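Local structure of Azi13 (Streptomyces sahachiroi, 5HMC) at residues 72-77 with 127-132; 58-63 with 110-115; 15-20 with 37-42. The protein is a hot-dog-fold protein of the PaaI thioesterase family that probably hydrolyses acyl-CoA thioesters, perhaps 1,4-dihydroxy-2-naphthoyl-CoA. One frame throughout, in Å; residues are numbered along the deposited sequence.

Contact 1: 72-77 with 127-132; sequences GTVVGV and VRLHNL. With 5NE (5-methylnaphthalene-1-carboxylic acid), chain B.
G72 and L132 meet where two antiparallel strands of the hot-dog sheet, 72-77 and 127-132, are zipped together by backbone hydrogen bonds. CA of G72 comes 3.1 Å from O of L132, and with phi at 152° the backbone has a shape that suits only a residue lacking a side chain, since a beta carbon would collide with that oxygen. T73 forms a hydrogen-bonded pair with L132, exchanging N-H and C=O in both directions, while its CG2 lies beside CB of L132, both side chains on the face they share with V75 and H130. V74, in a non-hydrogen-bonded pair with N131, turns to the other face, where the ligand and helix 49-68 lie. A chi1 of -47° sends its CG2 between backbone N and carbonyl carbon; there it touches CD2 of L129 at 3.7 Å and the naphthalene atom C1A of the ligand at 3.5 Å. A branched apolar residue fits here, filling the corner between strand and aromatic ring. CG1, the other branch, reaches OD1 of N131, whose amide is held by A105 and Q108. V75 pairs with H130 through two bonds, V75 N to H130 O at 3.0 Å and H130 N to V75 O at 2.9 Å; CG1 of V75 sits at the edge of the imidazole, near its plane. At G76, opposite L129, a beta carbon would clash with the carboxylate oxygen O1N, so glycine keeps the pocket wall low. V77 donates from N to O of R128, whose guanidinium reaches on to Q107 and to D82 of the fourth subunit. The two methyls of V77 go to different partners: CG1 lies 3.9 Å from CD of R128, and CG2 lies 3.6 Å from CB of H130.

Contact 2: 58-63 with 110-115; sequences SVASAA and WSVETV. With 5NE (5-methylnaphthalene-1-carboxylic acid), chain B.
A63 and W110 make the aromatic part of this contact, a CH-pi interaction between the long helix of the hot-dog fold and the sheet that wraps it. CB of A63 stands over one face of the indole, 3.6 Å from the centroid of the six-membered ring and 19° off its normal, with the ring atoms CZ3 and CH2 nearest. The backbone oxygen of A60 lies above the same face, farther away and toward the rim. The indole is swung under the helix by a chi1 of -72°, which sets CG anti to the carbonyl carbon, and its NE1 hydrogen-bonds to OE1 of Q108. Alanine suits position 63 because a single methyl lets the broad ring come right up against the helix.

The apolar contacts follow the same logic. CB of A60 touches two strand side chains, 3.8 Å from CB of W110 and 3.7 Å from CG2 of V112. V112 offers its other branch to the preceding helix residue, CG1 standing 4.4 Å from CB of V59. The alanines A60 and A63 let the axes of the two segments approach to 8.2 Å.

The polar contacts lie off the strand. OG of S61, with its side chain directed away from strand 110-115, sits 3.0 Å from the ligand carboxylate oxygen O1N, but O of E57 is a competing acceptor for its proton. The ligand accepts a hydrogen bond from the backbone N of G49 of the second subunit, which places this helix surface at a pocket shared between chains.

Helix 49-68 is thus embraced by the curved antiparallel sheet: V59 also packs on strands 29-35 and 93-100, A60 on strand 121-133, and W110 reaches P100 at the end of strand 93-100.

Contact 3: 15-20 with 37-42; sequences VEHLGL and RADLLQ. With 5NE (5-methylnaphthalene-1-carboxylic acid), chain C.
R37 reaches the carbonyl of H17 because its chain starts beside the backbone N (chi1 -56°), runs extended, and then bends at chi3 (-43°), bringing the guanidinium to the end of helix 13-18. The H17 ring extends past that group, with NH2 of R37 over one face, toward the rim, and the two planes 77° apart.

The guanidinium works along two edges. End-on, NH2 and NH1 both donate to O of H17: the NH2 bond is 2.9 Å and meets the carbonyl almost head-on, whereas the NH1 bond is longer, 3.3 Å, and tilted out of the carbonyl plane. Side-on, NE donates to OD1 of D39 at 2.9 Å and NH2 to OD2 of D39 at 2.7 Å, each oxygen offering its syn lone pair in a salt bridge nearly coplanar with the guanidinium. CD1 of L40 sits above the centre of one guanidinium face. These contacts fix the group in position and rotation. With an alanine here, the H17 carbonyl would probably lose both of these donors, and the D39 carboxylate, without its charged mate, would be likely to turn more freely.

Arginine suits the place, since a helix C-terminus, where the last carbonyls point beyond the helix without N-H partners of a further turn, is likely to attract a positive charge. G19 ends the helix in a Schellman motif, its positive phi favouring glycine; a beta carbon would also strike NH1 of R37. Farther along the loop, Q42 packs on the naphthalene of the chain C ligand, its CB 3.8 Å from C1J.

The contact fastens helix 13-18 to the loop between strand 29-35 and helix 49-68. L18 packs on A54 and S58 of that long helix, L40 on L47, and the H17 ring stacks on H17 of the second subunit.

How the contacts relate
Along the chain contact 3 closes first; contacts 1 and 2 then interleave, their segments alternating. Contacts 1 and 2 have centres about 13 Å apart and share the antiparallel sheet, where strands 107-115 and 121-133 are neighbours, and they touch directly, as where L129 packs on S61. Both also touch the ligand of chain B. Contact 3 lies about 24 Å from contact 1, centre to centre, on the other side of the chain's centre, and about 16 Å from contact 2, which it meets where V15, L18 and L20 pack on S58. Contact 3 touches a second ligand through Q42, so the chain contributes to two pockets, each completed by the second subunit.

Contact 1: 72-77 with 127-132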
# COMPACT_ATOMS: atom_id res chain seq x y z
N GLY A 72 -13.30 -18.78 -14.95
CA GLY A 72 -13.16 -18.85 -13.51
C GLY A 72 -13.74 -17.63 -12.83
O GLY A 72 -14.57 -16.93 -13.41
N THR A 73 -13.30 -17.39 -11.60
CA THR A 73 -13.82 -16.26 -10.83
C THR A 73 -12.71 -15.62 -9.97
O THR A 73 -11.69 -16.24 -9.68
CB THR A 73 -14.99 -16.69 -9.96
OG1 THR A 73 -15.64 -15.53 -9.42
CG2 THR A 73 -14.51 -17.62 -8.84
N VAL A 74 -12.95 -14.38 -9.56
CA VAL A 74 -11.94 -13.59 -8.84
C VAL A 74 -12.37 -13.37 -7.39
O VAL A 74 -13.56 -13.30 -7.06
CB VAL A 74 -11.68 -12.23 -9.54
CG1 VAL A 74 -11.50 -12.43 -11.02
CG2 VAL A 74 -12.81 -11.25 -9.27
N VAL A 75 -11.37 -13.26 -6.53
CA VAL A 75 -11.56 -12.92 -5.12
C VAL A 75 -10.63 -11.75 -4.79
O VAL A 75 -9.48 -11.73 -5.23
CB VAL A 75 -11.26 -14.13 -4.20
CG1 VAL A 75 -9.96 -14.77 -4.59
CG2 VAL A 75 -11.20 -13.72 -2.74
N GLY A 76 -11.15 -10.77 -4.05
CA GLY A 76 -10.31 -9.65 -3.63
C GLY A 76 -9.20 -10.10 -2.69
O GLY A 76 -9.42 -10.90 -1.77
N VAL A 77 -7.99 -9.60 -2.94
CA VAL A 77 -6.80 -9.88 -2.13
C VAL A 77 -6.38 -8.65 -1.31
O VAL A 77 -6.09 -8.76 -0.12
CB VAL A 77 -5.63 -10.39 -2.99
CG1 VAL A 77 -4.39 -10.66 -2.13
CG2 VAL A 77 -6.02 -11.65 -3.75
N VAL A 127 -6.21 -2.39 -6.76
CA VAL A 127 -6.85 -3.58 -6.21
C VAL A 127 -6.14 -4.80 -6.79
O VAL A 127 -5.97 -4.91 -8.01
CB VAL A 127 -8.35 -3.63 -6.51
CG1 VAL A 127 -8.98 -4.86 -5.89
CG2 VAL A 127 -9.02 -2.41 -5.99
N ARG A 128 -5.70 -5.69 -5.90
CA ARG A 128 -5.11 -6.97 -6.27
C ARG A 128 -6.17 -8.05 -6.11
O ARG A 128 -6.86 -8.10 -5.08
CB ARG A 128 -3.89 -7.30 -5.40
CG ARG A 128 -3.34 -8.73 -5.63
CD ARG A 128 -2.08 -8.97 -4.79
NE ARG A 128 -1.00 -8.04 -5.12
CZ ARG A 128 -0.10 -8.28 -6.06
NH1 ARG A 128 -0.16 -9.42 -6.77
NH2 ARG A 128 0.87 -7.40 -6.31
N LEU A 129 -6.31 -8.90 -7.12
CA LEU A 129 -7.29 -9.97 -7.11
C LEU A 129 -6.61 -11.30 -7.43
O LEU A 129 -5.59 -11.34 -8.13
CB LEU A 129 -8.41 -9.72 -8.11
CG LEU A 129 -9.15 -8.40 -7.88
CD1 LEU A 129 -8.86 -7.37 -8.98
CD2 LEU A 129 -10.65 -8.63 -7.71
N HIS A 130 -7.18 -12.37 -6.90
CA HIS A 130 -6.71 -13.73 -7.15
C HIS A 130 -7.69 -14.41 -8.09
O HIS A 130 -8.91 -14.25 -7.93
CB HIS A 130 -6.58 -14.50 -5.83
CG HIS A 130 -6.04 -15.89 -5.97
ND1 HIS A 130 -4.72 -16.16 -6.28
CD2 HIS A 130 -6.64 -17.10 -5.82
CE1 HIS A 130 -4.54 -17.46 -6.32
NE2 HIS A 130 -5.69 -18.06 -6.05
N ASN A 131 -7.17 -15.11 -9.10
CA ASN A 131 -7.99 -15.83 -10.08
C ASN A 131 -8.27 -17.24 -9.59
O ASN A 131 -7.33 -18.02 -9.37
CB ASN A 131 -7.31 -15.91 -11.45
CG ASN A 131 -7.09 -14.55 -12.09
OD1 ASN A 131 -7.89 -13.64 -11.91
ND2 ASN A 131 -6.02 -14.43 -12.86
N LEU A 132 -9.54 -17.58 -9.41
CA LEU A 132 -9.97 -18.95 -9.12
C LEU A 132 -10.41 -19.57 -10.44
O LEU A 132 -11.52 -19.32 -10.90
CB LEU A 132 -11.09 -18.98 -8.10
CG LEU A 132 -10.74 -18.36 -6.75
CD1 LEU A 132 -12.02 -17.92 -6.05
CD2 LEU A 132 -9.97 -19.36 -5.92
O1N 5NE B . -13.69 -7.74 -4.28
C1L 5NE B . -14.87 -7.65 -3.89
O1M 5NE B . -15.18 -7.64 -2.68
C1J 5NE B . -15.92 -7.51 -4.94
C1E 5NE B . -16.07 -8.54 -6.00
C1F 5NE B . -15.29 -9.69 -6.07
C1A 5NE B . -15.50 -10.61 -7.10
C1I 5NE B . -16.74 -6.38 -4.98
C1H 5NE B . -17.70 -6.21 -5.97
C1G 5NE B . -17.89 -7.14 -6.99
C1D 5NE B . -17.10 -8.28 -7.02
C1C 5NE B . -17.29 -9.27 -8.08
C1O 5NE B . -18.35 -8.99 -9.11
C1B 5NE B . -16.48 -10.41 -8.08

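Contact 2: 58-63 with 110-115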
# COMPACT_ATOMS: atom_id res chain seq x y z
N SER A 58 -15.18 -2.00 -6.11
CA SER A 58 -16.31 -2.42 -6.94
C SER A 58 -15.95 -2.34 -8.42
O SER A 58 -16.22 -3.28 -9.19
CB SER A 58 -17.52 -1.54 -6.64
OG SER A 58 -17.91 -1.60 -5.28
N VAL A 59 -15.37 -1.22 -8.84
CA VAL A 59 -15.16 -1.00 -10.27
C VAL A 59 -14.04 -1.89 -10.78
O VAL A 59 -14.10 -2.41 -11.90
CB VAL A 59 -14.92 0.50 -10.53
CG1 VAL A 59 -14.80 0.78 -12.01
CG2 VAL A 59 -16.07 1.32 -9.95
N ALA A 60 -13.01 -2.12 -9.96
CA ALA A 60 -11.93 -2.99 -10.38
C ALA A 60 -12.37 -4.46 -10.43
O ALA A 60 -12.07 -5.17 -11.39
CB ALA A 60 -10.73 -2.82 -9.45
N SER A 61 -13.08 -4.93 -9.40
CA SER A 61 -13.46 -6.34 -9.36
C SER A 61 -14.44 -6.66 -10.48
O SER A 61 -14.39 -7.76 -11.05
CB SER A 61 -14.09 -6.71 -8.02
OG SER A 61 -13.15 -6.61 -6.97
N ALA A 62 -15.35 -5.73 -10.79
CA ALA A 62 -16.24 -5.91 -11.93
C ALA A 62 -15.44 -6.13 -13.21
O ALA A 62 -15.72 -7.07 -13.97
CB ALA A 62 -17.15 -4.69 -12.09
N ALA A 63 -14.44 -5.28 -13.46
CA ALA A 63 -13.63 -5.45 -14.65
C ALA A 63 -12.83 -6.75 -14.60
O ALA A 63 -12.77 -7.48 -15.60
CB ALA A 63 -12.69 -4.26 -14.83
N TRP A 110 -5.51 -4.00 -10.79
CA TRP A 110 -6.22 -2.94 -11.51
C TRP A 110 -6.05 -1.62 -10.77
O TRP A 110 -5.96 -1.58 -9.54
CB TRP A 110 -7.71 -3.26 -11.63
CG TRP A 110 -8.02 -4.35 -12.60
CD1 TRP A 110 -7.81 -5.69 -12.43
CD2 TRP A 110 -8.59 -4.20 -13.91
NE1 TRP A 110 -8.21 -6.38 -13.55
CE2 TRP A 110 -8.70 -5.49 -14.47
CE3 TRP A 110 -9.03 -3.09 -14.65
CZ2 TRP A 110 -9.23 -5.71 -15.75
CZ3 TRP A 110 -9.55 -3.30 -15.91
CH2 TRP A 110 -9.64 -4.60 -16.45
N SER A 111 -6.02 -0.53 -11.54
CA SER A 111 -5.91 0.83 -11.01
C SER A 111 -7.21 1.57 -11.30
O SER A 111 -7.69 1.56 -12.43
CB SER A 111 -4.72 1.55 -11.65
OG SER A 111 -4.69 2.91 -11.30
N VAL A 112 -7.76 2.24 -10.29
CA VAL A 112 -9.04 2.93 -10.40
C VAL A 112 -8.84 4.40 -10.02
O VAL A 112 -8.35 4.70 -8.93
CB VAL A 112 -10.11 2.29 -9.52
CG1 VAL A 112 -11.42 3.01 -9.68
CG2 VAL A 112 -10.26 0.80 -9.86
N GLU A 113 -9.26 5.30 -10.90
CA GLU A 113 -9.25 6.74 -10.64
C GLU A 113 -10.67 7.27 -10.51
O GLU A 113 -11.51 7.02 -11.38
CB GLU A 113 -8.54 7.50 -11.76
CG GLU A 113 -7.10 7.08 -11.99
CD GLU A 113 -6.35 8.12 -12.81
OE1 GLU A 113 -6.84 9.26 -12.90
OE2 GLU A 113 -5.28 7.78 -13.36
N THR A 114 -10.94 7.98 -9.42
CA THR A 114 -12.20 8.68 -9.20
C THR A 114 -11.97 10.18 -9.41
O THR A 114 -11.18 10.79 -8.67
CB THR A 114 -12.71 8.41 -7.79
OG1 THR A 114 -13.01 7.02 -7.63
CG2 THR A 114 -13.93 9.25 -7.47
N VAL A 115 -12.66 10.77 -10.40
CA VAL A 115 -12.51 12.19 -10.75
C VAL A 115 -13.87 12.88 -10.70
O VAL A 115 -14.92 12.25 -10.86
CB VAL A 115 -11.89 12.39 -12.16
CG1 VAL A 115 -10.51 11.79 -12.24
CG2 VAL A 115 -12.79 11.79 -13.23
O1N 5NE B . -13.69 -7.74 -4.28
C1L 5NE B . -14.87 -7.65 -3.89
O1M 5NE B . -15.18 -7.64 -2.68
C1J 5NE B . -15.92 -7.51 -4.94
C1E 5NE B . -16.07 -8.54 -6.00
C1F 5NE B . -15.29 -9.69 -6.07
C1A 5NE B . -15.50 -10.61 -7.10
C1I 5NE B . -16.74 -6.38 -4.98
C1H 5NE B . -17.70 -6.21 -5.97
C1G 5NE B . -17.89 -7.14 -6.99
C1D 5NE B . -17.10 -8.28 -7.02
C1C 5NE B . -17.29 -9.27 -8.08
C1O 5NE B . -18.35 -8.99 -9.11
C1B 5NE B . -16.48 -10.41 -8.08

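Contact 3: 15-20 with 37-42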
# COMPACT_ATOMS: atom_id res chain seq x y z
N VAL A 15 -22.88 -3.02 -3.88
CA VAL A 15 -22.65 -2.12 -5.00
C VAL A 15 -23.87 -1.25 -5.24
O VAL A 15 -23.75 -0.03 -5.46
CB VAL A 15 -22.24 -2.90 -6.25
CG1 VAL A 15 -22.17 -1.97 -7.45
CG2 VAL A 15 -20.89 -3.55 -6.03
N GLU A 16 -25.07 -1.83 -5.18
CA GLU A 16 -26.28 -1.03 -5.33
C GLU A 16 -26.37 0.04 -4.25
O GLU A 16 -26.67 1.20 -4.53
CB GLU A 16 -27.53 -1.94 -5.32
N HIS A 17 -26.10 -0.32 -2.99
CA HIS A 17 -26.19 0.68 -1.92
C HIS A 17 -25.20 1.83 -2.12
O HIS A 17 -25.50 2.97 -1.76
CB HIS A 17 -25.96 0.02 -0.56
CG HIS A 17 -25.62 0.99 0.52
ND1 HIS A 17 -26.57 1.75 1.18
CD2 HIS A 17 -24.43 1.33 1.07
CE1 HIS A 17 -25.98 2.51 2.08
NE2 HIS A 17 -24.68 2.27 2.04
N LEU A 18 -24.03 1.54 -2.68
CA LEU A 18 -23.11 2.61 -3.01
C LEU A 18 -23.69 3.56 -4.05
O LEU A 18 -23.26 4.71 -4.13
CB LEU A 18 -21.79 2.04 -3.53
CG LEU A 18 -20.94 1.34 -2.47
CD1 LEU A 18 -19.70 0.72 -3.10
CD2 LEU A 18 -20.55 2.27 -1.33
N GLY A 19 -24.67 3.11 -4.83
CA GLY A 19 -25.22 3.95 -5.87
C GLY A 19 -24.41 3.98 -7.14
O GLY A 19 -24.57 4.91 -7.94
N LEU A 20 -23.56 2.99 -7.37
CA LEU A 20 -22.77 2.97 -8.59
C LEU A 20 -23.67 2.64 -9.77
O LEU A 20 -24.57 1.81 -9.67
CB LEU A 20 -21.63 1.97 -8.50
CG LEU A 20 -20.51 2.32 -7.53
CD1 LEU A 20 -19.52 1.19 -7.46
CD2 LEU A 20 -19.82 3.58 -7.98
N ARG A 37 -23.54 11.28 -1.09
CA ARG A 37 -24.88 11.38 -0.56
C ARG A 37 -24.76 11.53 0.93
O ARG A 37 -23.76 11.11 1.52
CB ARG A 37 -25.75 10.14 -0.86
CG ARG A 37 -25.90 9.77 -2.33
CD ARG A 37 -26.96 8.66 -2.48
NE ARG A 37 -26.80 7.64 -1.45
CZ ARG A 37 -26.39 6.39 -1.67
NH1 ARG A 37 -26.10 5.98 -2.90
NH2 ARG A 37 -26.27 5.56 -0.65
N ALA A 38 -25.77 12.14 1.54
CA ALA A 38 -25.70 12.44 2.97
C ALA A 38 -25.47 11.18 3.80
O ALA A 38 -24.80 11.23 4.83
CB ALA A 38 -26.96 13.17 3.42
N ASP A 39 -26.01 10.04 3.37
CA ASP A 39 -25.83 8.81 4.15
C ASP A 39 -24.42 8.23 4.02
O ASP A 39 -24.09 7.31 4.77
CB ASP A 39 -26.87 7.76 3.74
CG ASP A 39 -26.77 7.36 2.28
OD1 ASP A 39 -26.98 8.24 1.41
OD2 ASP A 39 -26.51 6.17 1.98
N LEU A 40 -23.59 8.77 3.13
CA LEU A 40 -22.25 8.27 2.89
C LEU A 40 -21.17 9.09 3.58
O LEU A 40 -19.98 8.89 3.30
CB LEU A 40 -21.97 8.24 1.38
CG LEU A 40 -22.88 7.35 0.54
CD1 LEU A 40 -22.45 7.33 -0.92
CD2 LEU A 40 -22.92 5.93 1.12
N LEU A 41 -21.54 9.98 4.49
CA LEU A 41 -20.61 10.96 5.04
C LEU A 41 -20.01 10.47 6.35
O LEU A 41 -20.59 9.65 7.06
CB LEU A 41 -21.32 12.29 5.30
CG LEU A 41 -21.95 12.96 4.10
CD1 LEU A 41 -22.87 14.08 4.55
CD2 LEU A 41 -20.86 13.47 3.16
N GLN A 42 -18.83 10.99 6.65
CA GLN A 42 -18.25 10.89 7.98
C GLN A 42 -18.63 12.15 8.77
O GLN A 42 -19.28 13.04 8.22
CB GLN A 42 -16.74 10.66 7.85
CG GLN A 42 -15.98 11.61 6.94
CD GLN A 42 -15.30 12.72 7.74
OE1 GLN A 42 -15.82 13.13 8.77
NE2 GLN A 42 -14.13 13.15 7.31
O1N 5NE C . -11.50 8.90 7.36
C1L 5NE C . -12.75 8.92 7.26
O1M 5NE C . -13.33 8.95 6.17
C1J 5NE C . -13.51 8.87 8.54
C1E 5NE C . -13.31 9.89 9.59
C1F 5NE C . -12.44 10.97 9.46
C1A 5NE C . -12.32 11.89 10.50
C1I 5NE C . -14.40 7.82 8.79
C1H 5NE C . -15.11 7.72 9.99
C1G 5NE C . -14.96 8.66 11.00
C1D 5NE C . -14.09 9.72 10.83
C1C 5NE C . -13.92 10.71 11.90
C1O 5NE C . -14.73 10.51 13.15
C1B 5NE C . -13.04 11.77 11.69